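Local atomic coordinates of putative outer membrane protein (LpxR) (Salmonella typhimurium, PDB entry 3FID), a protein that probably acts as a zinc-binding outer-membrane enzyme that removes acyl chains from the lipid A portion of lipopolysaccharide. Residues Pro17-Leu22 with Leu270-Val275; Asn197-Leu202 with Val252-Val257. All blocks are in the same frame, centred on the assembly; numbering follows the deposited sequence.

Contact 1 (Pro17-Leu22 with Leu270-Val275); sequences PSLNAL and LSLNKV. With CXE (pentaethylene glycol monodecyl ether), chain J.
Leu272 of strand 270-275 pushes its side chain at helix 17-22, where Leu19 and Leu22, one helical turn apart, receive it. The closest touch comes from Leu19, whose CD1 rests 3.7 Å from CB of Leu272. This methyl group gets down to the strand because CG of Leu19 is anti to the backbone N (chi1 -167°), which carries the isobutyl group across to the strand backbone although the CB of Leu19 sets off to one side of it. The same CD1 lies 3.8 Å from the backbone N of Asn273. The side chains of Leu19 and Leu272 lie alongside, flank against flank, pointing opposite ways.

Leu22 meets Leu272 differently. Its CD2 reaches CD1 of Leu272 at 3.8 Å and sits almost as near to CB, and the two side chains cross at a slant. Leu272 turns its CG away from its own carbonyl carbon (chi1 -55°) and is extended at chi2, which brings CD1 to the helix, where CB of Ser18 is 4.3 Å from it. No hydrogen bond joins the two segments directly; Tyr23, next on the helix, uses its hydroxyl to bond the backbone O of Leu272.

On the strand's other face, Ser271 OG donates to Asn273 OD1 at 2.6 Å, in the carbonyl plane and on a lone pair. At the lipid-facing border the decyl chain of a detergent molecule runs past both segments, its C7 3.4 Å from OG of Ser18 and its C4 3.9 Å from CD1 of Leu270. The arrangement is that of a short helix lying against the outer, apolar face of a transmembrane beta-barrel wall, with leucines closing the seam and detergent alongside.

Contact 2 (Asn197-Leu202 with Val252-Val257); sequences NGFGLL and VDEYRV. With CXE (pentaethylene glycol monodecyl ether), chain L.
The carboxylate of Glu254 reaches from strand 252-257 to the loop 197-202 and takes the backbone N-H of Gly200, with N 2.8 Å from OE2. The bond is nearly straight at 166°, although the amide meets OE2 on its syn side from 35° out of the carboxylate plane. A fully extended chain, with CG anti to the backbone N, brings the acid this far from the strand.

Arg256, two residues along on the same face, grips that oxygen too. Its NE donates to OE2 of Glu254 at 2.6 Å, in the plane of the guanidinium and nearly in line with the C-O bond, forming a salt bridge; NH1 adds a weak bond. OE2 therefore accepts from the loop amide and the guanidinium together, which probably stabilises the negative charge. The other oxygen, OE1, pairs with Arg226 on the adjacent strand, and NH2 of Arg256 bonds Asn289, so the ion pair belongs to a wider polar network.

Phe199 lies against this pair. Its CB lies 3.7 Å from OE2 of Glu254, while CD1 of the ring packs 3.8 Å from CG of Arg256; ring and guanidinium planes stand 74° apart, and the ring and the arginine chain pass one another, pointing opposite ways. CD of Arg256 also comes to 3.5 Å from the backbone O of Gly198.

Tyr255 points to the other side of the strand, where C13 of a detergent molecule lies over one face of the ring, nearer its margin than its centre. With charged and polar side chains on one face and an aromatic-detergent contact on the other, this is the two-faced strand of an outer-membrane beta-barrel, its polar interior here occupied by an inward-folded loop.

Contacts 1 and 2 lie on neighbouring antiparallel strands of the barrel, 252-257 and 270-275, with centres 13 Å apart. Backbone pairing joins them: Leu272 N stands 2.7 Å from Val257 O, and Tyr255 N 2.8 Å from Lys274 O, both probable hydrogen bonds. Contact 1 lies against the outer side of the wall and contact 2 against the inner side; between them, Arg256 packs towards the Ser271-Asn273 pair, its NH2 3.5 Å from Asn273 OD1. Val257 and Leu22 both line one detergent pocket. The side chain of Leu19 is about 7 Å from that of zinc-binding Asp10 and about 11 Å from a bound zinc ion; Gly200 is about 10 Å from that of zinc ligand His84.

Contact 1 (Pro17-Leu22 with Leu270-Val275)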
ATOM      1  N   PRO A  17      19.086   5.195  -2.582  1.00 13.78           N
ATOM      2  CA  PRO A  17      19.624   6.437  -2.050  1.00 13.55           C
ATOM      3  C   PRO A  17      18.584   7.554  -1.932  1.00 13.21           C
ATOM      4  O   PRO A  17      18.681   8.344  -1.007  1.00 13.53           O
ATOM      5  CB  PRO A  17      20.700   6.823  -3.054  1.00 13.69           C
ATOM      6  CG  PRO A  17      21.092   5.496  -3.748  1.00 15.65           C
ATOM      7  CD  PRO A  17      19.789   4.748  -3.811  1.00 13.87           C
ATOM      8  N   SER A  18      17.624   7.641  -2.860  1.00 13.13           N
ATOM      9  CA  SER A  18      16.577   8.662  -2.763  1.00 13.57           C
ATOM     10  C   SER A  18      15.691   8.376  -1.549  1.00 12.46           C
ATOM     11  O   SER A  18      15.411   9.270  -0.755  1.00 11.91           O
ATOM     12  CB  SER A  18      15.718   8.720  -4.028  1.00 13.29           C
ATOM     13  OG  SER A  18      16.526   9.089  -5.133  1.00 18.03           O
ATOM     14  N   LEU A  19      15.258   7.123  -1.416  1.00 12.49           N
ATOM     15  CA  LEU A  19      14.440   6.708  -0.250  1.00 11.23           C
ATOM     16  C   LEU A  19      15.127   6.990   1.100  1.00 11.37           C
ATOM     17  O   LEU A  19      14.487   7.495   2.052  1.00 11.17           O
ATOM     18  CB  LEU A  19      14.050   5.219  -0.365  1.00 10.79           C
ATOM     19  CG  LEU A  19      12.959   4.690   0.579  1.00 10.44           C
ATOM     20  CD1 LEU A  19      11.592   5.319   0.238  1.00  7.94           C
ATOM     21  CD2 LEU A  19      12.930   3.149   0.466  1.00  8.87           C
ATOM     22  N   ASN A  20      16.414   6.654   1.178  1.00 11.99           N
ATOM     23  CA  ASN A  20      17.249   6.910   2.383  1.00 13.22           C
ATOM     24  C   ASN A  20      17.422   8.387   2.669  1.00 14.45           C
ATOM     25  O   ASN A  20      17.382   8.797   3.820  1.00 14.25           O
ATOM     26  CB  ASN A  20      18.649   6.296   2.262  1.00 12.66           C
ATOM     27  CG  ASN A  20      18.629   4.793   2.217  1.00 13.94           C
ATOM     28  OD1 ASN A  20      17.607   4.169   2.478  1.00 13.86           O
ATOM     29  ND2 ASN A  20      19.759   4.202   1.879  1.00 12.09           N
ATOM     30  N   ALA A  21      17.621   9.188   1.625  1.00 15.60           N
ATOM     31  CA  ALA A  21      17.748  10.636   1.820  1.00 15.84           C
ATOM     32  C   ALA A  21      16.426  11.217   2.332  1.00 16.23           C
ATOM     33  O   ALA A  21      16.400  12.116   3.198  1.00 16.10           O
ATOM     34  CB  ALA A  21      18.158  11.315   0.531  1.00 16.33           C
ATOM     35  N   LEU A  22      15.322  10.677   1.829  1.00 14.81           N
ATOM     36  CA  LEU A  22      14.019  11.193   2.183  1.00 13.68           C
ATOM     37  C   LEU A  22      13.583  10.831   3.620  1.00 13.62           C
ATOM     38  O   LEU A  22      13.084  11.680   4.350  1.00 12.82           O
ATOM     39  CB  LEU A  22      12.982  10.763   1.136  1.00 13.60           C
ATOM     40  CG  LEU A  22      11.532  11.264   1.242  1.00 13.02           C
ATOM     41  CD1 LEU A  22      11.433  12.790   1.339  1.00 15.08           C
ATOM     42  CD2 LEU A  22      10.717  10.697   0.047  1.00 13.00           C
ATOM     43  N   LEU A 270       6.353   5.799  -9.541  1.00 13.31           N
ATOM     44  CA  LEU A 270       7.175   5.401  -8.407  1.00 12.98           C
ATOM     45  C   LEU A 270       6.649   6.133  -7.174  1.00 13.22           C
ATOM     46  O   LEU A 270       6.344   7.322  -7.250  1.00 13.13           O
ATOM     47  CB  LEU A 270       8.651   5.752  -8.709  1.00 13.59           C
ATOM     48  CG  LEU A 270       9.888   5.581  -7.807  1.00 16.66           C
ATOM     49  CD1 LEU A 270      10.259   6.850  -7.103  1.00 21.83           C
ATOM     50  CD2 LEU A 270       9.803   4.400  -6.855  1.00 18.15           C
ATOM     51  N   SER A 271       6.493   5.413  -6.061  1.00 11.28           N
ATOM     52  CA  SER A 271       6.100   6.030  -4.795  1.00 11.85           C
ATOM     53  C   SER A 271       7.115   5.627  -3.715  1.00 10.63           C
ATOM     54  O   SER A 271       7.476   4.451  -3.608  1.00  9.98           O
ATOM     55  CB  SER A 271       4.663   5.608  -4.413  1.00 12.75           C
ATOM     56  OG  SER A 271       4.208   6.359  -3.278  1.00 16.76           O
ATOM     57  N   LEU A 272       7.637   6.622  -3.005  1.00  9.76           N
ATOM     58  CA  LEU A 272       8.577   6.441  -1.899  1.00  9.50           C
ATOM     59  C   LEU A 272       7.818   6.587  -0.602  1.00  8.68           C
ATOM     60  O   LEU A 272       7.305   7.684  -0.295  1.00  7.19           O
ATOM     61  CB  LEU A 272       9.664   7.530  -1.973  1.00 10.52           C
ATOM     62  CG  LEU A 272      10.459   7.674  -3.298  1.00 11.63           C
ATOM     63  CD1 LEU A 272      11.509   8.836  -3.209  1.00 16.67           C
ATOM     64  CD2 LEU A 272      11.161   6.434  -3.692  1.00 14.72           C
ATOM     65  N   ASN A 273       7.770   5.515   0.189  1.00  9.23           N
ATOM     66  CA  ASN A 273       6.816   5.439   1.278  1.00  9.43           C
ATOM     67  C   ASN A 273       7.457   5.198   2.622  1.00  9.45           C
ATOM     68  O   ASN A 273       8.475   4.553   2.683  1.00  8.73           O
ATOM     69  CB  ASN A 273       5.787   4.346   0.981  1.00  9.21           C
ATOM     70  CG  ASN A 273       5.224   4.466  -0.421  1.00 12.43           C
ATOM     71  OD1 ASN A 273       4.820   5.549  -0.841  1.00 11.06           O
ATOM     72  ND2 ASN A 273       5.212   3.349  -1.159  1.00 13.42           N
ATOM     73  N   LYS A 274       6.860   5.754   3.683  1.00 10.07           N
ATOM     74  CA  LYS A 274       7.288   5.427   5.044  1.00 10.60           C
ATOM     75  C   LYS A 274       6.076   5.204   5.935  1.00  9.54           C
ATOM     76  O   LYS A 274       5.130   5.996   5.934  1.00 10.00           O
ATOM     77  CB  LYS A 274       8.169   6.524   5.658  1.00 10.83           C
ATOM     78  CG  LYS A 274       8.787   6.096   7.027  1.00 12.80           C
ATOM     79  CD  LYS A 274       9.560   7.205   7.695  1.00 12.31           C
ATOM     80  CE  LYS A 274       8.635   7.999   8.642  1.00 16.13           C
ATOM     81  NZ  LYS A 274       9.453   8.775   9.622  1.00 14.86           N
ATOM     82  N   VAL A 275       6.125   4.138   6.731  1.00  9.54           N
ATOM     83  CA  VAL A 275       5.089   3.907   7.712  1.00  9.06           C
ATOM     84  C   VAL A 275       5.753   4.003   9.102  1.00  9.77           C
ATOM     85  O   VAL A 275       6.803   3.373   9.322  1.00  9.82           O
ATOM     86  CB  VAL A 275       4.418   2.526   7.473  1.00  7.95           C
ATOM     87  CG1 VAL A 275       3.435   2.176   8.602  1.00  7.72           C
ATOM     88  CG2 VAL A 275       3.670   2.505   6.069  1.00  8.09           C
TER
HETATM   89  C1  CXE J 304       8.929  12.494  -6.312  1.00 24.77           C
HETATM   90  C2  CXE J 304       9.675  11.288  -6.839  1.00 25.53           C
HETATM   91  C3  CXE J 304      11.152  11.625  -6.943  1.00 24.93           C
HETATM   92  C4  CXE J 304      11.969  10.389  -7.271  1.00 26.96           C
HETATM   93  C5  CXE J 304      13.429  10.759  -7.476  1.00 26.36           C
HETATM   94  C6  CXE J 304      14.259   9.504  -7.704  1.00 28.38           C
HETATM   95  C7  CXE J 304      15.608   9.805  -8.351  1.00 29.43           C
HETATM   96  C8  CXE J 304      16.161   8.533  -8.975  1.00 30.10           C
HETATM   97  C9  CXE J 304      17.680   8.521  -8.974  1.00 32.09           C
HETATM   98  C10 CXE J 304      18.189   7.260  -9.655  1.00 33.21           C
HETATM   99  O11 CXE J 304      19.513   7.518 -10.106  1.00 37.22           O
HETATM  100  C12 CXE J 304      20.084   6.423 -10.827  1.00 36.03           C
HETATM  101  C13 CXE J 304      21.576   6.690 -10.950  1.00 38.23           C

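Contact 2 (Asn197-Leu202 with Val252-Val257)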
ATOM      1  N   ASN A 197      -5.976   9.968  -5.091  1.00 12.73           N
ATOM      2  CA  ASN A 197      -4.893   9.646  -4.145  1.00 12.21           C
ATOM      3  C   ASN A 197      -5.342   8.577  -3.124  1.00 12.66           C
ATOM      4  O   ASN A 197      -6.487   8.111  -3.167  1.00 14.44           O
ATOM      5  CB  ASN A 197      -4.414  10.909  -3.409  1.00 12.64           C
ATOM      6  CG  ASN A 197      -3.968  12.003  -4.352  1.00 13.51           C
ATOM      7  OD1 ASN A 197      -2.990  11.857  -5.091  1.00 12.41           O
ATOM      8  ND2 ASN A 197      -4.692  13.112  -4.335  1.00 13.15           N
ATOM      9  N   GLY A 198      -4.466   8.221  -2.194  1.00 10.78           N
ATOM     10  CA  GLY A 198      -4.808   7.257  -1.159  1.00 11.08           C
ATOM     11  C   GLY A 198      -3.580   6.721  -0.439  1.00 10.73           C
ATOM     12  O   GLY A 198      -2.441   6.768  -0.976  1.00 10.09           O
ATOM     13  N   PHE A 199      -3.827   6.197   0.769  1.00  9.79           N
ATOM     14  CA  PHE A 199      -2.812   5.669   1.662  1.00  9.74           C
ATOM     15  C   PHE A 199      -3.221   4.266   2.139  1.00 10.59           C
ATOM     16  O   PHE A 199      -4.413   3.916   2.139  1.00 10.47           O
ATOM     17  CB  PHE A 199      -2.703   6.535   2.908  1.00  9.12           C
ATOM     18  CG  PHE A 199      -2.347   7.980   2.611  1.00 12.18           C
ATOM     19  CD1 PHE A 199      -1.007   8.392   2.612  1.00 10.42           C
ATOM     20  CD2 PHE A 199      -3.355   8.917   2.328  1.00 10.81           C
ATOM     21  CE1 PHE A 199      -0.672   9.729   2.348  1.00 10.41           C
ATOM     22  CE2 PHE A 199      -3.037  10.260   2.093  1.00 12.64           C
ATOM     23  CZ  PHE A 199      -1.699  10.670   2.091  1.00 10.62           C
ATOM     24  N   GLY A 200      -2.231   3.502   2.576  1.00 10.76           N
ATOM     25  CA  GLY A 200      -2.505   2.239   3.269  1.00 11.70           C
ATOM     26  C   GLY A 200      -3.350   1.336   2.399  1.00 11.83           C
ATOM     27  O   GLY A 200      -3.023   1.108   1.218  1.00 11.52           O
ATOM     28  N   LEU A 201      -4.446   0.824   2.962  1.00 11.84           N
ATOM     29  CA  LEU A 201      -5.312  -0.092   2.204  1.00 12.34           C
ATOM     30  C   LEU A 201      -6.178   0.643   1.164  1.00 12.84           C
ATOM     31  O   LEU A 201      -6.925   0.018   0.402  1.00 12.98           O
ATOM     32  CB  LEU A 201      -6.164  -0.916   3.180  1.00 12.36           C
ATOM     33  CG  LEU A 201      -5.355  -1.903   4.059  1.00 13.86           C
ATOM     34  CD1 LEU A 201      -6.239  -2.478   5.197  1.00 19.71           C
ATOM     35  CD2 LEU A 201      -4.714  -3.024   3.282  1.00 17.53           C
ATOM     36  N   LEU A 202      -6.088   1.972   1.148  1.00 12.82           N
ATOM     37  CA  LEU A 202      -6.779   2.772   0.143  1.00 12.89           C
ATOM     38  C   LEU A 202      -5.794   3.252  -0.946  1.00 13.49           C
ATOM     39  O   LEU A 202      -6.169   3.997  -1.844  1.00 13.83           O
ATOM     40  CB  LEU A 202      -7.520   3.970   0.797  1.00 12.98           C
ATOM     41  CG  LEU A 202      -8.908   3.852   1.461  1.00 14.01           C
ATOM     42  CD1 LEU A 202     -10.036   3.517   0.462  1.00 13.25           C
ATOM     43  CD2 LEU A 202      -8.888   2.857   2.649  1.00 15.25           C
ATOM     44  N   VAL A 252      -0.590   5.541  13.799  1.00 13.29           N
ATOM     45  CA  VAL A 252       0.365   5.177  12.754  1.00 11.82           C
ATOM     46  C   VAL A 252       0.249   6.214  11.612  1.00 11.81           C
ATOM     47  O   VAL A 252      -0.842   6.482  11.101  1.00 12.27           O
ATOM     48  CB  VAL A 252       0.110   3.705  12.232  1.00 11.93           C
ATOM     49  CG1 VAL A 252       0.957   3.407  10.983  1.00  9.86           C
ATOM     50  CG2 VAL A 252       0.419   2.669  13.311  1.00 10.60           C
ATOM     51  N   ASP A 253       1.377   6.795  11.230  1.00 11.95           N
ATOM     52  CA  ASP A 253       1.431   7.765  10.136  1.00 12.29           C
ATOM     53  C   ASP A 253       2.034   7.117   8.917  1.00 11.29           C
ATOM     54  O   ASP A 253       2.982   6.327   9.032  1.00 12.05           O
ATOM     55  CB  ASP A 253       2.309   8.958  10.515  1.00 12.00           C
ATOM     56  CG  ASP A 253       1.726   9.777  11.640  1.00 14.89           C
ATOM     57  OD1 ASP A 253       0.513   9.668  11.889  1.00 17.96           O
ATOM     58  OD2 ASP A 253       2.499  10.529  12.273  1.00 15.04           O
ATOM     59  N   GLU A 254       1.491   7.458   7.749  1.00 10.92           N
ATOM     60  CA  GLU A 254       2.028   6.987   6.464  1.00 10.29           C
ATOM     61  C   GLU A 254       2.354   8.165   5.539  1.00 10.29           C
ATOM     62  O   GLU A 254       1.481   9.012   5.257  1.00 10.45           O
ATOM     63  CB  GLU A 254       1.049   6.039   5.766  1.00 10.43           C
ATOM     64  CG  GLU A 254       1.585   5.506   4.390  1.00  8.37           C
ATOM     65  CD  GLU A 254       0.685   4.467   3.780  1.00 11.42           C
ATOM     66  OE1 GLU A 254       0.283   3.553   4.508  1.00 10.62           O
ATOM     67  OE2 GLU A 254       0.414   4.536   2.560  1.00 11.61           O
ATOM     68  N   TYR A 255       3.598   8.213   5.076  1.00  9.47           N
ATOM     69  CA  TYR A 255       4.073   9.263   4.172  1.00 10.05           C
ATOM     70  C   TYR A 255       4.266   8.679   2.786  1.00 10.11           C
ATOM     71  O   TYR A 255       4.754   7.556   2.650  1.00  9.98           O
ATOM     72  CB  TYR A 255       5.427   9.783   4.661  1.00 10.61           C
ATOM     73  CG  TYR A 255       5.329  10.514   5.964  1.00 11.66           C
ATOM     74  CD1 TYR A 255       5.240  11.906   5.977  1.00 13.31           C
ATOM     75  CD2 TYR A 255       5.332   9.827   7.197  1.00 12.70           C
ATOM     76  CE1 TYR A 255       5.163  12.609   7.161  1.00 14.44           C
ATOM     77  CE2 TYR A 255       5.253  10.530   8.402  1.00 14.64           C
ATOM     78  CZ  TYR A 255       5.153  11.920   8.367  1.00 15.09           C
ATOM     79  OH  TYR A 255       5.047  12.672   9.526  1.00 16.65           O
ATOM     80  N   ARG A 256       3.898   9.431   1.748  1.00 10.95           N
ATOM     81  CA  ARG A 256       4.044   8.955   0.368  1.00 12.18           C
ATOM     82  C   ARG A 256       4.500  10.144  -0.468  1.00 12.20           C
ATOM     83  O   ARG A 256       3.884  11.212  -0.410  1.00 10.88           O
ATOM     84  CB  ARG A 256       2.718   8.428  -0.226  1.00 12.22           C
ATOM     85  CG  ARG A 256       2.022   7.330   0.566  1.00 14.06           C
ATOM     86  CD  ARG A 256       0.946   6.597  -0.280  1.00 15.38           C
ATOM     87  NE  ARG A 256       0.984   5.198   0.162  1.00 28.58           N
ATOM     88  CZ  ARG A 256       1.404   4.126  -0.524  1.00 28.00           C
ATOM     89  NH1 ARG A 256       1.382   2.963   0.091  1.00 30.24           N
ATOM     90  NH2 ARG A 256       1.805   4.175  -1.808  1.00 30.28           N
ATOM     91  N   VAL A 257       5.590   9.957  -1.202  1.00 10.93           N
ATOM     92  CA  VAL A 257       6.089  10.946  -2.116  1.00 10.85           C
ATOM     93  C   VAL A 257       6.326  10.220  -3.431  1.00 11.09           C
ATOM     94  O   VAL A 257       7.002   9.164  -3.464  1.00 10.18           O
ATOM     95  CB  VAL A 257       7.432  11.546  -1.573  1.00 11.11           C
ATOM     96  CG1 VAL A 257       8.126  12.391  -2.642  1.00 12.04           C
ATOM     97  CG2 VAL A 257       7.197  12.303  -0.232  1.00 12.21           C
TER
HETATM   98  C1  CXE L 306      -0.205  19.022   4.751  1.00 29.58           C
HETATM   99  C2  CXE L 306       0.147  18.751   3.298  1.00 29.08           C
HETATM  100  C3  CXE L 306       0.716  17.348   3.144  1.00 25.29           C
HETATM  101  C4  CXE L 306       2.189  17.334   2.767  1.00 26.28           C
HETATM  102  C5  CXE L 306       2.948  16.362   3.671  1.00 24.55           C
HETATM  103  C6  CXE L 306       3.857  15.424   2.876  1.00 23.61           C
HETATM  104  C7  CXE L 306       5.064  15.035   3.700  1.00 24.37           C
HETATM  105  C8  CXE L 306       5.977  14.098   2.947  1.00 23.21           C
HETATM  106  C9  CXE L 306       7.424  14.393   3.293  1.00 27.51           C
HETATM  107  C10 CXE L 306       8.125  13.222   3.980  1.00 30.00           C
HETATM  108  O11 CXE L 306       9.119  13.749   4.857  1.00 32.32           O
HETATM  109  C12 CXE L 306       9.820  12.776   5.637  1.00 33.88           C
HETATM  110  C13 CXE L 306       9.021  12.306   6.850  1.00 35.74           C
HETATM  111  O14 CXE L 306       9.022  13.310   7.869  1.00 38.42           O
HETATM  112  C15 CXE L 306       8.504  12.834   9.116  1.00 36.08           C